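Local coordinates for protein tryptophan decarboxylase 1 (Oryza sativa subsp. japonica, PDB 6KHO) that uses pyridoxal 5'-phosphate to decarboxylate L-tryptophan to tryptamine and 5-hydroxy-L-tryptophan to serotonin, in the serotonin biosynthesis of rice, at residues 173-178 / 337-342; 299-304 / 329-334; 437-442 / 453-458. All coordinates share one frame; numbering follows the deposited sequence.

Contact 1: 173-178 / 337-342. With PLP (pyridoxal-5'-phosphate), chain C.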
loop_
_atom_site.group_PDB
_atom_site.type_symbol
_atom_site.label_atom_id
_atom_site.label_comp_id
_atom_site.label_asym_id
_atom_site.label_seq_id
_atom_site.Cartn_x
_atom_site.Cartn_y
_atom_site.Cartn_z
ATOM N N GLY A 173 -0.365 -2.533 -4.220
ATOM C CA GLY A 173 0.663 -2.998 -3.304
ATOM C C GLY A 173 0.723 -4.514 -3.192
ATOM O O GLY A 173 1.809 -5.092 -3.109
ATOM N N THR A 174 -0.436 -5.187 -3.205
ATOM C CA THR A 174 -0.498 -6.589 -2.811
ATOM C C THR A 174 -1.493 -7.358 -3.668
ATOM O O THR A 174 -2.438 -6.797 -4.225
ATOM C CB THR A 174 -0.928 -6.768 -1.335
ATOM O OG1 THR A 174 -2.224 -6.178 -1.138
ATOM C CG2 THR A 174 0.084 -6.130 -0.369
ATOM N N THR A 175 -1.298 -8.677 -3.707
ATOM C CA THR A 175 -2.304 -9.547 -4.309
ATOM C C THR A 175 -3.624 -9.466 -3.547
ATOM O O THR A 175 -4.703 -9.527 -4.151
ATOM C CB THR A 175 -1.776 -10.985 -4.370
ATOM O OG1 THR A 175 -0.682 -11.036 -5.294
ATOM C CG2 THR A 175 -2.857 -11.960 -4.850
ATOM N N SER A 176 -3.567 -9.281 -2.222
ATOM C CA SER A 176 -4.802 -9.192 -1.450
ATOM C C SER A 176 -5.688 -8.048 -1.935
ATOM O O SER A 176 -6.904 -8.224 -2.068
ATOM C CB SER A 176 -4.499 -9.028 0.040
ATOM O OG SER A 176 -3.721 -10.113 0.517
ATOM N N GLU A 177 -5.104 -6.865 -2.189
ATOM C CA GLU A 177 -5.909 -5.758 -2.702
ATOM C C GLU A 177 -6.462 -6.069 -4.088
ATOM O O GLU A 177 -7.587 -5.679 -4.413
ATOM C CB GLU A 177 -5.102 -4.450 -2.742
ATOM C CG GLU A 177 -6.023 -3.228 -3.027
ATOM C CD GLU A 177 -5.306 -1.896 -2.941
ATOM O OE1 GLU A 177 -4.094 -1.894 -2.621
ATOM O OE2 GLU A 177 -5.957 -0.852 -3.190
ATOM N N ALA A 178 -5.673 -6.737 -4.933
ATOM C CA ALA A 178 -6.168 -7.119 -6.247
ATOM C C ALA A 178 -7.333 -8.099 -6.127
ATOM O O ALA A 178 -8.319 -8.008 -6.875
ATOM C CB ALA A 178 -5.025 -7.716 -7.072
ATOM N N ASP A 337 6.795 -2.475 -2.760
ATOM C CA ASP A 337 5.660 -3.299 -3.219
ATOM C C ASP A 337 5.391 -3.063 -4.705
ATOM O O ASP A 337 5.551 -1.937 -5.200
ATOM C CB ASP A 337 4.365 -2.976 -2.452
ATOM C CG ASP A 337 4.594 -2.670 -0.979
ATOM O OD1 ASP A 337 5.186 -3.517 -0.280
ATOM O OD2 ASP A 337 4.177 -1.581 -0.516
ATOM N N CYS A 338 4.953 -4.114 -5.398
ATOM C CA CYS A 338 4.613 -4.004 -6.811
ATOM C C CYS A 338 3.790 -5.213 -7.270
ATOM O O CYS A 338 4.357 -6.259 -7.594
ATOM C CB CYS A 338 5.883 -3.881 -7.657
ATOM S SG CYS A 338 5.531 -3.562 -9.434
ATOM N N THR A 339 2.465 -5.088 -7.287
ATOM C CA THR A 339 1.586 -6.129 -7.822
ATOM C C THR A 339 0.790 -5.527 -8.963
ATOM O O THR A 339 0.228 -4.438 -8.814
ATOM C CB THR A 339 0.629 -6.675 -6.755
ATOM O OG1 THR A 339 1.386 -7.206 -5.666
ATOM C CG2 THR A 339 -0.269 -7.787 -7.339
ATOM N N CYS A 340 0.743 -6.224 -10.095
ATOM C CA CYS A 340 0.065 -5.732 -11.288
ATOM C C CYS A 340 -1.251 -6.477 -11.463
ATOM O O CYS A 340 -1.261 -7.707 -11.488
ATOM C CB CYS A 340 0.956 -5.912 -12.519
ATOM S SG CYS A 340 2.473 -4.907 -12.369
ATOM N N LEU A 341 -2.349 -5.731 -11.584
ATOM C CA LEU A 341 -3.671 -6.296 -11.833
ATOM C C LEU A 341 -4.141 -5.881 -13.218
ATOM O O LEU A 341 -4.105 -4.693 -13.545
ATOM C CB LEU A 341 -4.678 -5.808 -10.786
ATOM C CG LEU A 341 -6.154 -6.030 -11.140
ATOM C CD1 LEU A 341 -6.468 -7.539 -11.170
ATOM C CD2 LEU A 341 -7.046 -5.300 -10.151
ATOM N N TYR A 342 -4.603 -6.847 -14.012
ATOM C CA TYR A 342 -5.159 -6.601 -15.340
ATOM C C TYR A 342 -6.604 -7.075 -15.368
ATOM O O TYR A 342 -6.917 -8.134 -14.821
ATOM C CB TYR A 342 -4.371 -7.340 -16.433
ATOM C CG TYR A 342 -2.935 -6.880 -16.569
ATOM C CD1 TYR A 342 -1.926 -7.467 -15.815
ATOM C CD2 TYR A 342 -2.592 -5.845 -17.443
ATOM C CE1 TYR A 342 -0.600 -7.048 -15.936
ATOM C CE2 TYR A 342 -1.267 -5.420 -17.579
ATOM C CZ TYR A 342 -0.279 -6.026 -16.825
ATOM O OH TYR A 342 1.027 -5.608 -16.940
HETATM N N1 PLP C . -0.751 -15.517 -3.805
HETATM C C2 PLP C . 0.354 -16.229 -4.226
HETATM C C2A PLP C . 0.232 -17.369 -5.189
HETATM C C3 PLP C . 1.611 -15.892 -3.749
HETATM O O3 PLP C . 2.705 -16.598 -4.171
HETATM C C4 PLP C . 1.763 -14.833 -2.862
HETATM C C4A PLP C . 3.121 -14.228 -2.645
HETATM C C5 PLP C . 0.652 -14.118 -2.438
HETATM C C6 PLP C . -0.610 -14.469 -2.911
HETATM C C5A PLP C . 0.873 -12.986 -1.456
HETATM O O4P PLP C . -0.243 -12.140 -1.308
HETATM P P PLP C . -0.065 -10.604 -0.808
HETATM O O1P PLP C . 0.796 -10.544 0.424
HETATM O O2P PLP C . -1.451 -10.067 -0.548
HETATM O O3P PLP C . 0.620 -9.754 -1.864
#

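Contact 2: 299-304 / 329-334. With PLP (pyridoxal-5'-phosphate), chain C.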
loop_
_atom_site.group_PDB
_atom_site.type_symbol
_atom_site.label_atom_id
_atom_site.label_comp_id
_atom_site.label_asym_id
_atom_site.label_seq_id
_atom_site.Cartn_x
_atom_site.Cartn_y
_atom_site.Cartn_z
ATOM N N ALA A 299 -1.527 -15.253 -10.179
ATOM C CA ALA A 299 -0.227 -15.737 -10.633
ATOM C C ALA A 299 0.894 -14.936 -9.990
ATOM O O ALA A 299 1.870 -14.574 -10.643
ATOM C CB ALA A 299 -0.112 -15.688 -12.152
ATOM N N ALA A 300 0.754 -14.678 -8.688
ATOM C CA ALA A 300 1.611 -13.729 -7.981
ATOM C C ALA A 300 3.089 -14.016 -8.196
ATOM O O ALA A 300 3.882 -13.098 -8.439
ATOM C CB ALA A 300 1.283 -13.758 -6.485
ATOM N N TYR A 301 3.478 -15.285 -8.099
ATOM C CA TYR A 301 4.866 -15.707 -8.260
ATOM C C TYR A 301 5.168 -16.141 -9.689
ATOM O O TYR A 301 6.026 -15.562 -10.359
ATOM C CB TYR A 301 5.162 -16.858 -7.288
ATOM C CG TYR A 301 6.423 -17.643 -7.591
ATOM C CD1 TYR A 301 7.690 -17.101 -7.341
ATOM C CD2 TYR A 301 6.345 -18.932 -8.097
ATOM C CE1 TYR A 301 8.842 -17.830 -7.605
ATOM C CE2 TYR A 301 7.481 -19.661 -8.370
ATOM C CZ TYR A 301 8.725 -19.115 -8.116
ATOM O OH TYR A 301 9.848 -19.857 -8.392
ATOM N N ALA A 302 4.461 -17.158 -10.170
ATOM C CA ALA A 302 4.822 -17.788 -11.430
ATOM C C ALA A 302 4.452 -16.956 -12.651
ATOM O O ALA A 302 4.928 -17.261 -13.743
ATOM C CB ALA A 302 4.173 -19.164 -11.522
ATOM N N GLY A 303 3.613 -15.927 -12.503
ATOM C CA GLY A 303 3.333 -15.052 -13.629
ATOM C C GLY A 303 4.585 -14.521 -14.305
ATOM O O GLY A 303 4.644 -14.431 -15.535
ATOM N N SER A 304 5.607 -14.164 -13.515
ATOM C CA SER A 304 6.838 -13.628 -14.099
ATOM C C SER A 304 7.503 -14.616 -15.048
ATOM O O SER A 304 8.116 -14.199 -16.039
ATOM C CB SER A 304 7.828 -13.225 -13.003
ATOM O OG SER A 304 7.322 -12.164 -12.226
ATOM N N HIS A 329 7.235 -7.908 -7.607
ATOM C CA HIS A 329 8.063 -7.924 -6.403
ATOM C C HIS A 329 8.323 -9.329 -5.879
ATOM O O HIS A 329 9.008 -9.477 -4.862
ATOM C CB HIS A 329 7.481 -7.011 -5.304
ATOM C CG HIS A 329 6.255 -7.536 -4.615
ATOM N ND1 HIS A 329 5.144 -6.747 -4.400
ATOM C CD2 HIS A 329 5.988 -8.725 -4.020
ATOM C CE1 HIS A 329 4.235 -7.438 -3.733
ATOM N NE2 HIS A 329 4.722 -8.642 -3.492
ATOM N N LYS A 330 7.818 -10.360 -6.550
ATOM C CA LYS A 330 8.282 -11.712 -6.272
ATOM C C LYS A 330 9.467 -12.020 -7.172
ATOM O O LYS A 330 10.616 -11.900 -6.746
ATOM C CB LYS A 330 7.165 -12.739 -6.484
ATOM C CG LYS A 330 6.024 -12.567 -5.522
ATOM C CD LYS A 330 6.076 -13.575 -4.420
ATOM C CE LYS A 330 4.672 -13.968 -4.030
ATOM N NZ LYS A 330 4.527 -13.989 -2.566
ATOM N N TRP A 331 9.198 -12.343 -8.438
ATOM C CA TRP A 331 10.198 -12.935 -9.321
ATOM C C TRP A 331 10.564 -12.038 -10.507
ATOM O O TRP A 331 11.032 -12.541 -11.533
ATOM C CB TRP A 331 9.674 -14.293 -9.813
ATOM C CG TRP A 331 10.717 -15.294 -10.241
ATOM C CD1 TRP A 331 12.083 -15.171 -10.157
ATOM C CD2 TRP A 331 10.466 -16.575 -10.830
ATOM N NE1 TRP A 331 12.690 -16.309 -10.657
ATOM C CE2 TRP A 331 11.718 -17.178 -11.081
ATOM C CE3 TRP A 331 9.294 -17.278 -11.166
ATOM C CZ2 TRP A 331 11.831 -18.449 -11.653
ATOM C CZ3 TRP A 331 9.408 -18.528 -11.733
ATOM C CH2 TRP A 331 10.665 -19.104 -11.971
ATOM N N LEU A 332 10.380 -10.723 -10.414
ATOM C CA LEU A 332 10.766 -9.882 -11.550
ATOM C C LEU A 332 11.632 -8.697 -11.113
ATOM O O LEU A 332 11.535 -7.591 -11.660
ATOM C CB LEU A 332 9.535 -9.415 -12.327
ATOM C CG LEU A 332 9.775 -9.148 -13.816
ATOM C CD1 LEU A 332 10.118 -10.448 -14.536
ATOM C CD2 LEU A 332 8.572 -8.458 -14.464
ATOM N N MET A 333 12.492 -8.917 -10.111
ATOM C CA MET A 333 13.596 -8.007 -9.756
ATOM C C MET A 333 13.137 -6.591 -9.424
ATOM O O MET A 333 13.888 -5.631 -9.619
ATOM C CB MET A 333 14.641 -7.954 -10.871
ATOM C CG MET A 333 15.527 -9.194 -10.907
ATOM S SD MET A 333 16.615 -9.201 -12.335
ATOM C CE MET A 333 15.451 -9.551 -13.605
ATOM N N THR A 334 11.921 -6.445 -8.914
ATOM C CA THR A 334 11.366 -5.151 -8.535
ATOM C C THR A 334 11.067 -5.184 -7.042
ATOM O O THR A 334 10.263 -6.004 -6.595
ATOM C CB THR A 334 10.090 -4.865 -9.332
ATOM O OG1 THR A 334 10.364 -4.908 -10.746
ATOM C CG2 THR A 334 9.536 -3.509 -8.978
HETATM N N1 PLP C . -0.751 -15.517 -3.805
HETATM C C2 PLP C . 0.354 -16.229 -4.226
HETATM C C2A PLP C . 0.232 -17.369 -5.189
HETATM C C3 PLP C . 1.611 -15.892 -3.749
HETATM O O3 PLP C . 2.705 -16.598 -4.171
HETATM C C4 PLP C . 1.763 -14.833 -2.862
HETATM C C4A PLP C . 3.121 -14.228 -2.645
HETATM C C5 PLP C . 0.652 -14.118 -2.438
HETATM C C6 PLP C . -0.610 -14.469 -2.911
HETATM C C5A PLP C . 0.873 -12.986 -1.456
HETATM O O4P PLP C . -0.243 -12.140 -1.308
HETATM P P PLP C . -0.065 -10.604 -0.808
HETATM O O1P PLP C . 0.796 -10.544 0.424
HETATM O O2P PLP C . -1.451 -10.067 -0.548
HETATM O O3P PLP C . 0.620 -9.754 -1.864
HETATM O O HOH W 1 6.669 -12.959 -9.869
#

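Contact 3: 437-442 / 453-458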
loop_
_atom_site.group_PDB
_atom_site.type_symbol
_atom_site.label_atom_id
_atom_site.label_comp_id
_atom_site.label_asym_id
_atom_site.label_seq_id
_atom_site.Cartn_x
_atom_site.Cartn_y
_atom_site.Cartn_z
ATOM N N CYS A 437 9.997 -29.190 -3.853
ATOM C CA CYS A 437 9.469 -29.744 -2.614
ATOM C C CYS A 437 10.065 -31.136 -2.420
ATOM O O CYS A 437 9.992 -31.974 -3.322
ATOM C CB CYS A 437 7.938 -29.808 -2.642
ATOM S SG CYS A 437 7.065 -28.199 -2.579
ATOM N N PHE A 438 10.653 -31.373 -1.249
ATOM C CA PHE A 438 11.379 -32.609 -1.001
ATOM C C PHE A 438 11.253 -32.967 0.471
ATOM O O PHE A 438 10.891 -32.129 1.302
ATOM C CB PHE A 438 12.859 -32.493 -1.404
ATOM C CG PHE A 438 13.695 -31.691 -0.440
ATOM C CD1 PHE A 438 13.539 -30.314 -0.334
ATOM C CD2 PHE A 438 14.633 -32.313 0.367
ATOM C CE1 PHE A 438 14.303 -29.577 0.558
ATOM C CE2 PHE A 438 15.405 -31.577 1.259
ATOM C CZ PHE A 438 15.239 -30.210 1.357
ATOM N N ARG A 439 11.542 -34.230 0.788
ATOM C CA ARG A 439 11.540 -34.639 2.185
ATOM C C ARG A 439 12.366 -35.905 2.360
ATOM O O ARG A 439 12.695 -36.603 1.395
ATOM C CB ARG A 439 10.115 -34.848 2.713
ATOM C CG ARG A 439 9.367 -36.031 2.129
ATOM C CD ARG A 439 8.142 -36.315 2.984
ATOM N NE ARG A 439 7.881 -37.746 3.109
ATOM C CZ ARG A 439 7.482 -38.336 4.230
ATOM N NH1 ARG A 439 7.298 -37.621 5.336
ATOM N NH2 ARG A 439 7.265 -39.645 4.245
ATOM N N ILE A 440 12.723 -36.160 3.617
ATOM C CA ILE A 440 13.330 -37.429 4.003
ATOM C C ILE A 440 12.282 -38.527 3.855
ATOM O O ILE A 440 11.234 -38.491 4.509
ATOM C CB ILE A 440 13.871 -37.364 5.438
ATOM C CG1 ILE A 440 15.151 -36.522 5.494
ATOM C CG2 ILE A 440 14.114 -38.772 5.987
ATOM C CD1 ILE A 440 15.522 -36.068 6.898
ATOM N N ARG A 441 12.560 -39.487 2.972
ATOM C CA ARG A 441 11.689 -40.627 2.713
ATOM C C ARG A 441 11.490 -41.463 3.977
ATOM O O ARG A 441 12.315 -41.467 4.893
ATOM C CB ARG A 441 12.296 -41.505 1.615
ATOM C CG ARG A 441 11.322 -41.991 0.568
ATOM C CD ARG A 441 11.857 -43.227 -0.157
ATOM N NE ARG A 441 12.665 -42.892 -1.330
ATOM C CZ ARG A 441 12.182 -42.387 -2.468
ATOM N NH1 ARG A 441 10.878 -42.151 -2.605
ATOM N NH2 ARG A 441 13.007 -42.119 -3.477
ATOM N N ALA A 442 10.374 -42.187 4.016
ATOM C CA ALA A 442 10.190 -43.214 5.032
ATOM C C ALA A 442 10.912 -44.488 4.608
ATOM O O ALA A 442 10.879 -44.881 3.436
ATOM C CB ALA A 442 8.709 -43.498 5.261
ATOM N N ASP A 453 7.406 -41.061 11.781
ATOM C CA ASP A 453 8.798 -40.825 12.147
ATOM C C ASP A 453 9.473 -39.902 11.142
ATOM O O ASP A 453 10.110 -38.912 11.523
ATOM C CB ASP A 453 9.551 -42.156 12.241
ATOM C CG ASP A 453 9.147 -42.986 13.453
ATOM O OD1 ASP A 453 8.532 -42.436 14.398
ATOM O OD2 ASP A 453 9.457 -44.197 13.456
ATOM N N ALA A 454 9.350 -40.220 9.846
ATOM C CA ALA A 454 9.940 -39.388 8.803
ATOM C C ALA A 454 9.454 -37.949 8.894
ATOM O O ALA A 454 10.203 -37.017 8.575
ATOM C CB ALA A 454 9.626 -39.972 7.423
ATOM N N ASP A 455 8.214 -37.744 9.339
ATOM C CA ASP A 455 7.734 -36.391 9.591
ATOM C C ASP A 455 8.624 -35.681 10.603
ATOM O O ASP A 455 9.107 -34.572 10.349
ATOM C CB ASP A 455 6.283 -36.425 10.078
ATOM C CG ASP A 455 5.282 -36.590 8.941
ATOM O OD1 ASP A 455 5.710 -36.786 7.779
ATOM O OD2 ASP A 455 4.060 -36.534 9.219
ATOM N N GLU A 456 8.867 -36.311 11.756
ATOM C CA GLU A 456 9.688 -35.662 12.772
ATOM C C GLU A 456 11.148 -35.558 12.340
ATOM O O GLU A 456 11.853 -34.641 12.775
ATOM C CB GLU A 456 9.571 -36.397 14.108
ATOM C CG GLU A 456 9.673 -35.473 15.334
ATOM C CD GLU A 456 8.421 -34.618 15.546
ATOM O OE1 GLU A 456 8.453 -33.704 16.404
ATOM O OE2 GLU A 456 7.403 -34.865 14.857
ATOM N N ALA A 457 11.619 -36.475 11.490
ATOM C CA ALA A 457 12.974 -36.355 10.959
ATOM C C ALA A 457 13.116 -35.099 10.107
ATOM O O ALA A 457 14.138 -34.400 10.168
ATOM C CB ALA A 457 13.330 -37.595 10.141
ATOM N N ASN A 458 12.097 -34.797 9.304
ATOM C CA ASN A 458 12.160 -33.614 8.456
ATOM C C ASN A 458 12.083 -32.339 9.283
ATOM O O ASN A 458 12.777 -31.361 8.987
ATOM C CB ASN A 458 11.049 -33.667 7.412
ATOM C CG ASN A 458 11.332 -34.678 6.333
ATOM O OD1 ASN A 458 12.249 -34.504 5.537
ATOM N ND2 ASN A 458 10.547 -35.750 6.300
#

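Contact 1: 173-178 / 337-342
Thr-339, at the start of strand 339-343, packs its side chain against the turn Gly-173 to Thr-175 that leads from strand 168-172 into helix 175-194. With OG1 beside the backbone N (chi1 -59°) and CG2 anti to it, the methyl faces Thr-175, Thr-339 CG2 lying 3.9 Å from Thr-175 OG1, and the two threonine side chains cross at about a right angle. The same rotation brings the hydroxyl beside Gly-173: Thr-339 OG1 lies 3.3 Å from Gly-173 O, at most a weak hydrogen bond that competes with Ser-327 OG, the stronger partner. Gly-173 turns the same carbonyl to Asp-337, with its O 3.4 Å from Asp-337 CB, just after a cis peptide bond. One helical turn further on, Ala-178 meets Leu-341 methyl to methylene, CB to CB at 4.2 Å, consistent with a close approach of helix to strand. Strands 168-172 and 339-343 are antiparallel neighbours at one end of the seven-stranded sheet of the fold type I pyridoxal-phosphate enzymes. Thr-174 is the N-cap: its OG1 receives Glu-177 N at 3.1 Å and 163°. The amides of Thr-175 and Ser-176, in the first turn of the helix, turn to the cofactor. Thr-175 N reaches phosphate O3P at 2.9 Å, and Ser-176 N reaches O2P at 2.8 Å. Gly-381 N of the second subunit adds a further bond, which brings the dimer partner into the phosphate site. With Thr-339 packed under the turn and Leu-341 against Ala-178 on the sheet side, the chemistry implies a phosphate site built largely of backbone N-H groups at a helix N terminus, whose dipole would be expected to help stabilise the charge.

Contact 2: 299-304 / 329-334
At the cofactor attachment site of the pyridoxal-phosphate pocket, Lys-330 runs along Ala-300 and Tyr-301, its CG 3.7 Å from Ala-300 O. The bent chain carries NZ to a covalent bond with PLP C4A (1.4 Å), consistent with the internal aldimine of the resting enzyme. Ala-300 lays its methyl over one face of the pyridine ring, CB to PLP C2 being 3.5 Å. In this group II decarboxylase of fold type I, the attachment lysine ends a Ser-Pro-His-Lys sequence and is followed by Trp-331, and the loop after strand 294-298 supplies the ring-facing alanine. Tyr-301, its CG anti to the backbone N (chi1 164°), brings its ring over the six-membered ring of Trp-331. The planes are 3° from parallel but slid apart, with Tyr-301 CZ 3.6 Å from Trp-331 CE3, so overlap is slight. Tyr-301 also stacks with Phe-104, and its hydroxyl bonds to Ala-434 N. Replacing the tyrosine with alanine would probably uncover one face of the Trp-331 ring and leave Ala-434 N without its mate. A water links the two segments: it accepts from Trp-331 N at 3.0 Å, can donate to Tyr-301 O, and is hydrogen-bonded to Ser-304 OG at 2.6 Å. Ser-304 packs on 329-334, its CB 3.8 Å from Trp-331 CB and its OG 3.5 Å from Leu-332 CB.

Contact 3: 437-442 / 453-458
Asn-458 grips the backbone of Ile-440 with both ends of its amide. Its OD1 takes Ile-440 N at 2.6 Å, a nearly straight bond (173°) that lies in the carbonyl plane on a lone pair, and its ND2 gives a weaker bond of 3.3 Å to Ile-440 O. The side-chain amide thus does for the end of the strand what a neighbouring strand would do. Beside it, Arg-439 forms a salt bridge from NH1 to Asp-455 OD1, at 3.0 Å. The carboxylate oxygen meets the guanidinium at its edge, although the two planes are almost perpendicular. Arg-439 CG stands between backbone N and carbonyl carbon (chi1 68°), which carries the chain across Asn-458 toward the helix. Glu-426 and Glu-451 pair with its other nitrogens, and Asp-455 OD2 has its own partner in Arg-481. Here the C-terminal domain is an antiparallel sheet with helices packed on it: strand 435-440 is followed in the chain by helix 451-468, and the two segment axes pass 7.8 Å apart at 112°. Small residues line the approach. Ala-454 presses its CB to 3.6 Å from Ile-440 O, and on its flank its CB meets Ala-442 CB at 4.2 Å. Further along the helix, Ile-440 reaches with CD1 to Ala-457 CB, and the same side chain touches Leu-461 one turn on.

How the contacts relate
From the N terminus, strand 168-172 runs into 173-178, the first half of contact 1, whose partner 337-342 comes 159 residues later; the contact ties the start of helix 175-194 to strand 339-343. That loop encloses contact 2, which closes a short loop between 299-304 and 329-334. Both belong to the large cofactor-binding domain and meet at the cofactor, one at its phosphate, the other at its ring and aldehyde carbon; they also touch through His-329, whose ND1 is hydrogen-bonded to Cys-338 N. Contact 3 follows in series, its nearest atoms about 10 Å from contact 2, and closes a small loop in the C-terminal domain, tying strand 435-440 to helix 451-468.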